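Local atomic coordinates of minor fimbrium subunit Mfa5 (Porphyromonas gingivalis ATCC 33277, PDB entry 6TO1), a protein that serves as an accessory subunit of the minor fimbriae, the filamentous pili that mediate biofilm formation and adhesion to host cells and other oral bacteria. Residues K527-N541 / I628-K642. Numbering follows the deposited sequence. Where two conformers were deposited one is given.
Sequences KLGYGVIKRHYVLVN and ISWKKPAGNAYFAYK
His536 and Asn636 illustrate how two neighbouring strands can be joined by side chains as well as by backbone. The imidazole NE2 donates to Asn636 OD1 at 2.6 Å, a nearly straight bond (170° at the hydrogen) that runs almost within the ring plane. The same OD1 accepts from a water, which in turn accepts from Lys534 NZ; that ammonium group also forms a salt bridge with Asp476 on helix 475-480. Followed outward, His536 begins with CB against Tyr638 CD1 (3.7 Å), continues with CG over Tyr638 CE1 and CD2 beside the carbonyl oxygen of Ala637; CE1 lies 3.5 Å from Asn636 OD1, and NE2 makes the bond to that oxygen. With CG anti to the carbonyl carbon in both residues, the His536 and Tyr638 side chains point the same way and form an offset stack, centroids 4.5 Å apart and planes 9° from parallel. Bond and stack together would limit rotation of the imidazole.

Beneath these groups, strands 530-539 and 634-642 run parallel through Val532-Ala634 to Leu539-Tyr641, although most neighbouring pairings in this mixed sheet are antiparallel. Val532, Lys534, His536 and Val538 each bond through backbone N and O to the two residues flanking their partner, His536 to Ala637 O and Phe639 N. Strand 530-539 lies inside the sheet, with strand 565-568 antiparallel on its other flank, in the last of the three modelled domains. On the opposite face from His536, Tyr537 CD1 meets Tyr641 OH, itself hydrogen-bonded to Asn600 O, at 3.3 Å, while the Phe639 ring receives Arg535 CD at its edge. Before the strands begin, Lys527 lays its extended chain across the Trp630 indole, CG 3.5 Å from the six-membered ring centroid in a CH-pi contact.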
loop_
_atom_site.group_PDB
_atom_site.type_symbol
_atom_site.label_atom_id
_atom_site.label_comp_id
_atom_site.label_asym_id
_atom_site.label_seq_id
_atom_site.Cartn_x
_atom_site.Cartn_y
_atom_site.Cartn_z
ATOM N N LYS A 527 20.864 9.989 27.195
ATOM C CA LYS A 527 21.788 10.547 28.191
ATOM C C LYS A 527 23.220 10.179 27.818
ATOM O O LYS A 527 23.498 9.051 27.394
ATOM C CB LYS A 527 21.440 10.030 29.592
ATOM C CG LYS A 527 20.066 10.461 30.070
ATOM C CD LYS A 527 19.645 9.785 31.389
ATOM C CE LYS A 527 18.202 10.164 31.729
ATOM N NZ LYS A 527 17.678 9.487 32.932
ATOM N N LEU A 528 24.120 11.152 27.953
ATOM C CA LEU A 528 25.522 10.924 27.634
ATOM C C LEU A 528 26.101 9.838 28.539
ATOM O O LEU A 528 25.726 9.709 29.707
ATOM C CB LEU A 528 26.319 12.221 27.809
ATOM C CG LEU A 528 26.391 13.131 26.597
ATOM C CD1 LEU A 528 24.981 13.563 26.239
ATOM C CD2 LEU A 528 27.231 14.332 26.922
ATOM N N GLY A 529 27.008 9.043 27.980
ATOM C CA GLY A 529 27.650 7.982 28.735
ATOM C C GLY A 529 29.055 8.318 29.231
ATOM O O GLY A 529 29.552 7.651 30.141
ATOM N N TYR A 530 29.696 9.330 28.644
ATOM C CA TYR A 530 31.072 9.704 28.980
ATOM C C TYR A 530 31.272 11.209 28.974
ATOM O O TYR A 530 30.840 11.901 28.055
ATOM C CB TYR A 530 32.085 9.073 27.984
ATOM C CG TYR A 530 32.003 7.570 28.006
ATOM C CD1 TYR A 530 32.794 6.816 28.866
ATOM C CD2 TYR A 530 31.064 6.899 27.222
ATOM C CE1 TYR A 530 32.666 5.445 28.925
ATOM C CE2 TYR A 530 30.935 5.544 27.274
ATOM C CZ TYR A 530 31.733 4.815 28.117
ATOM O OH TYR A 530 31.593 3.455 28.152
ATOM N N GLY A 531 31.992 11.712 29.979
ATOM C CA GLY A 531 32.361 13.105 30.036
ATOM C C GLY A 531 33.871 13.279 29.967
ATOM O O GLY A 531 34.620 12.325 29.730
ATOM N N VAL A 532 34.289 14.535 30.120
ATOM C CA VAL A 532 35.704 14.883 30.122
ATOM C C VAL A 532 35.983 15.882 31.229
ATOM O O VAL A 532 35.095 16.589 31.704
ATOM C CB VAL A 532 36.173 15.478 28.784
ATOM C CG1 VAL A 532 35.992 14.489 27.656
ATOM C CG2 VAL A 532 35.451 16.790 28.482
ATOM N N ILE A 533 37.254 15.944 31.635
ATOM C CA ILE A 533 37.736 16.978 32.539
ATOM C C ILE A 533 38.979 17.572 31.908
ATOM O O ILE A 533 39.965 16.862 31.677
ATOM C CB ILE A 533 38.014 16.437 33.953
ATOM C CG1 ILE A 533 36.676 16.111 34.611
ATOM C CG2 ILE A 533 38.798 17.460 34.797
ATOM C CD1 ILE A 533 36.737 15.345 35.934
ATOM N N LYS A 534 38.895 18.843 31.546
ATOM C CA LYS A 534 39.996 19.557 30.947
ATOM C C LYS A 534 40.758 20.269 32.065
ATOM O O LYS A 534 40.145 20.798 32.998
ATOM C CB LYS A 534 39.492 20.574 29.939
ATOM C CG LYS A 534 38.724 19.951 28.789
ATOM C CD LYS A 534 38.442 20.980 27.720
ATOM C CE LYS A 534 36.952 21.288 27.597
ATOM N NZ LYS A 534 36.682 22.092 26.351
ATOM N N ARG A 535 42.083 20.248 31.972
ATOM C CA ARG A 535 42.961 20.978 32.885
ATOM C C ARG A 535 43.620 22.112 32.114
ATOM O O ARG A 535 44.207 21.887 31.049
ATOM C CB ARG A 535 44.001 20.027 33.476
ATOM C CG ARG A 535 43.362 18.929 34.311
ATOM C CD ARG A 535 44.418 18.079 35.032
ATOM N NE ARG A 535 45.061 17.150 34.107
ATOM C CZ ARG A 535 45.757 16.083 34.474
ATOM N NH1 ARG A 535 45.944 15.813 35.763
ATOM N NH2 ARG A 535 46.262 15.280 33.552
ATOM N N HIS A 536 43.475 23.332 32.622
ATOM C CA HIS A 536 44.048 24.515 32.006
ATOM C C HIS A 536 45.117 25.086 32.937
ATOM O O HIS A 536 45.016 24.957 34.158
ATOM C CB HIS A 536 42.998 25.590 31.756
ATOM C CG HIS A 536 41.776 25.098 31.045
ATOM N ND1 HIS A 536 41.620 25.202 29.678
ATOM C CD2 HIS A 536 40.645 24.520 31.517
ATOM C CE1 HIS A 536 40.439 24.707 29.335
ATOM N NE2 HIS A 536 39.833 24.272 30.430
ATOM N N TYR A 537 46.124 25.715 32.344
ATOM C CA TYR A 537 47.312 26.195 33.059
ATOM C C TYR A 537 47.517 27.659 32.693
ATOM O O TYR A 537 48.003 27.979 31.603
ATOM C CB TYR A 537 48.514 25.333 32.696
ATOM C CG TYR A 537 48.263 23.861 32.943
ATOM C CD1 TYR A 537 48.497 23.304 34.181
ATOM C CD2 TYR A 537 47.703 23.032 31.941
ATOM C CE1 TYR A 537 48.237 22.002 34.437
ATOM C CE2 TYR A 537 47.462 21.700 32.186
ATOM C CZ TYR A 537 47.728 21.187 33.438
ATOM O OH TYR A 537 47.491 19.871 33.757
ATOM N N VAL A 538 47.132 28.549 33.606
ATOM C CA VAL A 538 47.003 29.959 33.280
ATOM C C VAL A 538 47.771 30.848 34.251
ATOM O O VAL A 538 48.085 30.470 35.379
ATOM C CB VAL A 538 45.510 30.390 33.238
ATOM C CG1 VAL A 538 44.757 29.592 32.142
ATOM C CG2 VAL A 538 44.854 30.208 34.578
ATOM N N LEU A 539 47.970 32.082 33.814
ATOM C CA LEU A 539 48.845 33.049 34.453
ATOM C C LEU A 539 48.055 33.985 35.353
ATOM O O LEU A 539 47.007 34.503 34.954
ATOM C CB LEU A 539 49.579 33.851 33.375
ATOM C CG LEU A 539 50.552 34.959 33.812
ATOM C CD1 LEU A 539 51.681 34.286 34.577
ATOM C CD2 LEU A 539 51.090 35.769 32.654
ATOM N N VAL A 540 48.548 34.180 36.578
ATOM C CA VAL A 540 48.058 35.241 37.447
ATOM C C VAL A 540 49.236 36.129 37.825
ATOM O O VAL A 540 50.409 35.744 37.730
ATOM C CB VAL A 540 47.357 34.729 38.715
ATOM C CG1 VAL A 540 46.121 33.917 38.364
ATOM C CG2 VAL A 540 48.336 33.911 39.573
ATOM N N ASN A 541 48.916 37.334 38.268
ATOM C CA ASN A 541 49.972 38.205 38.738
ATOM C C ASN A 541 50.284 37.926 40.207
ATOM O O ASN A 541 49.752 37.002 40.840
ATOM C CB ASN A 541 49.611 39.678 38.489
ATOM C CG ASN A 541 48.414 40.138 39.272
ATOM O OD1 ASN A 541 48.051 39.544 40.282
ATOM N ND2 ASN A 541 47.796 41.231 38.822
ATOM N N ILE A 628 31.223 16.314 37.069
ATOM C CA ILE A 628 30.599 16.145 35.759
ATOM C C ILE A 628 29.369 15.254 35.891
ATOM O O ILE A 628 29.211 14.494 36.852
ATOM C CB ILE A 628 31.571 15.541 34.718
ATOM C CG1 ILE A 628 32.173 14.228 35.233
ATOM C CG2 ILE A 628 32.655 16.540 34.367
ATOM C CD1 ILE A 628 33.136 13.577 34.261
ATOM N N SER A 629 28.484 15.361 34.894
ATOM C CA SER A 629 27.286 14.528 34.834
ATOM C C SER A 629 26.880 14.383 33.372
ATOM O O SER A 629 27.439 15.036 32.490
ATOM C CB SER A 629 26.121 15.136 35.607
ATOM O OG SER A 629 25.634 16.293 34.908
ATOM N N TRP A 630 25.846 13.579 33.122
ATOM C CA TRP A 630 25.342 13.460 31.756
ATOM C C TRP A 630 24.740 14.756 31.240
ATOM O O TRP A 630 24.728 14.972 30.021
ATOM C CB TRP A 630 24.336 12.319 31.660
ATOM C CG TRP A 630 23.018 12.504 32.294
ATOM C CD1 TRP A 630 22.625 12.054 33.515
ATOM C CD2 TRP A 630 21.867 13.108 31.697
ATOM N NE1 TRP A 630 21.305 12.362 33.735
ATOM C CE2 TRP A 630 20.821 13.021 32.634
ATOM C CE3 TRP A 630 21.630 13.739 30.465
ATOM C CZ2 TRP A 630 19.547 13.527 32.381
ATOM C CZ3 TRP A 630 20.356 14.245 30.212
ATOM C CH2 TRP A 630 19.333 14.134 31.170
ATOM N N LYS A 631 24.286 15.641 32.123
ATOM C CA LYS A 631 23.783 16.936 31.687
ATOM C C LYS A 631 24.862 18.007 31.616
ATOM O O LYS A 631 24.694 18.998 30.899
ATOM C CB LYS A 631 22.670 17.417 32.622
ATOM C CG LYS A 631 21.497 16.457 32.739
ATOM C CD LYS A 631 20.431 17.000 33.690
ATOM C CE LYS A 631 19.336 17.759 32.947
ATOM N NZ LYS A 631 19.854 18.919 32.192
ATOM N N LYS A 632 25.956 17.849 32.352
ATOM C CA LYS A 632 27.040 18.829 32.371
ATOM C C LYS A 632 28.331 18.026 32.284
ATOM O O LYS A 632 28.981 17.748 33.296
ATOM C CB LYS A 632 26.974 19.688 33.638
ATOM C CG LYS A 632 25.749 20.600 33.689
ATOM C CD LYS A 632 25.730 21.599 32.528
ATOM C CE LYS A 632 24.456 22.477 32.566
ATOM N NZ LYS A 632 24.380 23.312 31.328
ATOM N N PRO A 633 28.715 17.610 31.077
ATOM C CA PRO A 633 29.710 16.537 30.940
ATOM C C PRO A 633 31.136 16.994 30.702
ATOM O O PRO A 633 31.982 16.129 30.459
ATOM C CB PRO A 633 29.187 15.799 29.702
ATOM C CG PRO A 633 28.759 16.952 28.815
ATOM C CD PRO A 633 28.023 17.879 29.794
ATOM N N ALA A 634 31.408 18.300 30.729
ATOM C CA ALA A 634 32.729 18.843 30.405
ATOM C C ALA A 634 33.186 19.740 31.554
ATOM O O ALA A 634 32.857 20.929 31.611
ATOM C CB ALA A 634 32.696 19.615 29.079
ATOM N N GLY A 635 33.905 19.156 32.498
ATOM C CA GLY A 635 34.486 19.942 33.561
ATOM C C GLY A 635 35.767 20.642 33.134
ATOM O O GLY A 635 36.448 20.261 32.171
ATOM N N ASN A 636 36.108 21.709 33.867
ATOM C CA ASN A 636 37.282 22.510 33.538
ATOM C C ASN A 636 37.966 22.905 34.837
ATOM O O ASN A 636 37.345 23.542 35.691
ATOM C CB ASN A 636 36.926 23.774 32.738
ATOM C CG ASN A 636 36.520 23.472 31.311
ATOM O OD1 ASN A 636 37.364 23.348 30.411
ATOM N ND2 ASN A 636 35.220 23.330 31.096
ATOM N N ALA A 637 39.220 22.509 34.988
ATOM C CA ALA A 637 40.068 22.971 36.083
ATOM C C ALA A 637 40.975 24.069 35.565
ATOM O O ALA A 637 41.530 23.964 34.457
ATOM C CB ALA A 637 40.915 21.838 36.649
ATOM N N TYR A 638 41.117 25.127 36.368
ATOM C CA TYR A 638 41.996 26.252 36.064
ATOM C C TYR A 638 43.088 26.286 37.132
ATOM O O TYR A 638 42.852 26.721 38.257
ATOM C CB TYR A 638 41.228 27.553 36.020
ATOM C CG TYR A 638 40.385 27.601 34.765
ATOM C CD1 TYR A 638 40.935 28.028 33.576
ATOM C CD2 TYR A 638 39.070 27.160 34.768
ATOM C CE1 TYR A 638 40.200 28.062 32.408
ATOM C CE2 TYR A 638 38.317 27.200 33.596
ATOM C CZ TYR A 638 38.907 27.654 32.418
ATOM O OH TYR A 638 38.220 27.699 31.214
ATOM N N PHE A 639 44.270 25.815 36.767
ATOM C CA PHE A 639 45.426 25.874 37.654
ATOM C C PHE A 639 46.186 27.162 37.375
ATOM O O PHE A 639 46.570 27.414 36.243
ATOM C CB PHE A 639 46.261 24.618 37.433
ATOM C CG PHE A 639 45.542 23.358 37.789
ATOM C CD1 PHE A 639 45.148 23.118 39.086
ATOM C CD2 PHE A 639 45.228 22.402 36.806
ATOM C CE1 PHE A 639 44.488 21.950 39.431
ATOM C CE2 PHE A 639 44.578 21.232 37.149
ATOM C CZ PHE A 639 44.199 21.000 38.453
ATOM N N ALA A 640 46.390 27.969 38.421
ATOM C CA ALA A 640 47.022 29.275 38.338
ATOM C C ALA A 640 48.507 29.183 38.659
ATOM O O ALA A 640 48.928 28.405 39.521
ATOM C CB ALA A 640 46.360 30.248 39.319
ATOM N N TYR A 641 49.290 29.962 37.939
ATOM C CA TYR A 641 50.733 30.037 38.110
ATOM C C TYR A 641 51.151 31.494 38.084
ATOM O O TYR A 641 50.610 32.276 37.293
ATOM C CB TYR A 641 51.481 29.285 36.988
ATOM C CG TYR A 641 51.155 27.830 36.988
ATOM C CD1 TYR A 641 52.055 26.882 37.454
ATOM C CD2 TYR A 641 49.937 27.392 36.501
ATOM C CE1 TYR A 641 51.728 25.550 37.481
ATOM C CE2 TYR A 641 49.604 26.085 36.525
ATOM C CZ TYR A 641 50.477 25.160 37.004
ATOM O OH TYR A 641 50.064 23.855 37.008
ATOM N N LYS A 642 52.141 31.850 38.906
ATOM C CA LYS A 642 52.763 33.156 38.809
ATOM C C LYS A 642 54.253 33.041 38.519
ATOM O O LYS A 642 54.910 32.032 38.801
ATOM C CB LYS A 642 52.541 34.008 40.077
ATOM C CG LYS A 642 53.168 33.475 41.329
ATOM C CD LYS A 642 52.870 34.428 42.522
ATOM C CE LYS A 642 53.558 33.938 43.798
ATOM N NZ LYS A 642 53.334 34.866 44.959
HETATM O O HOH W 1 36.801 24.585 27.804
#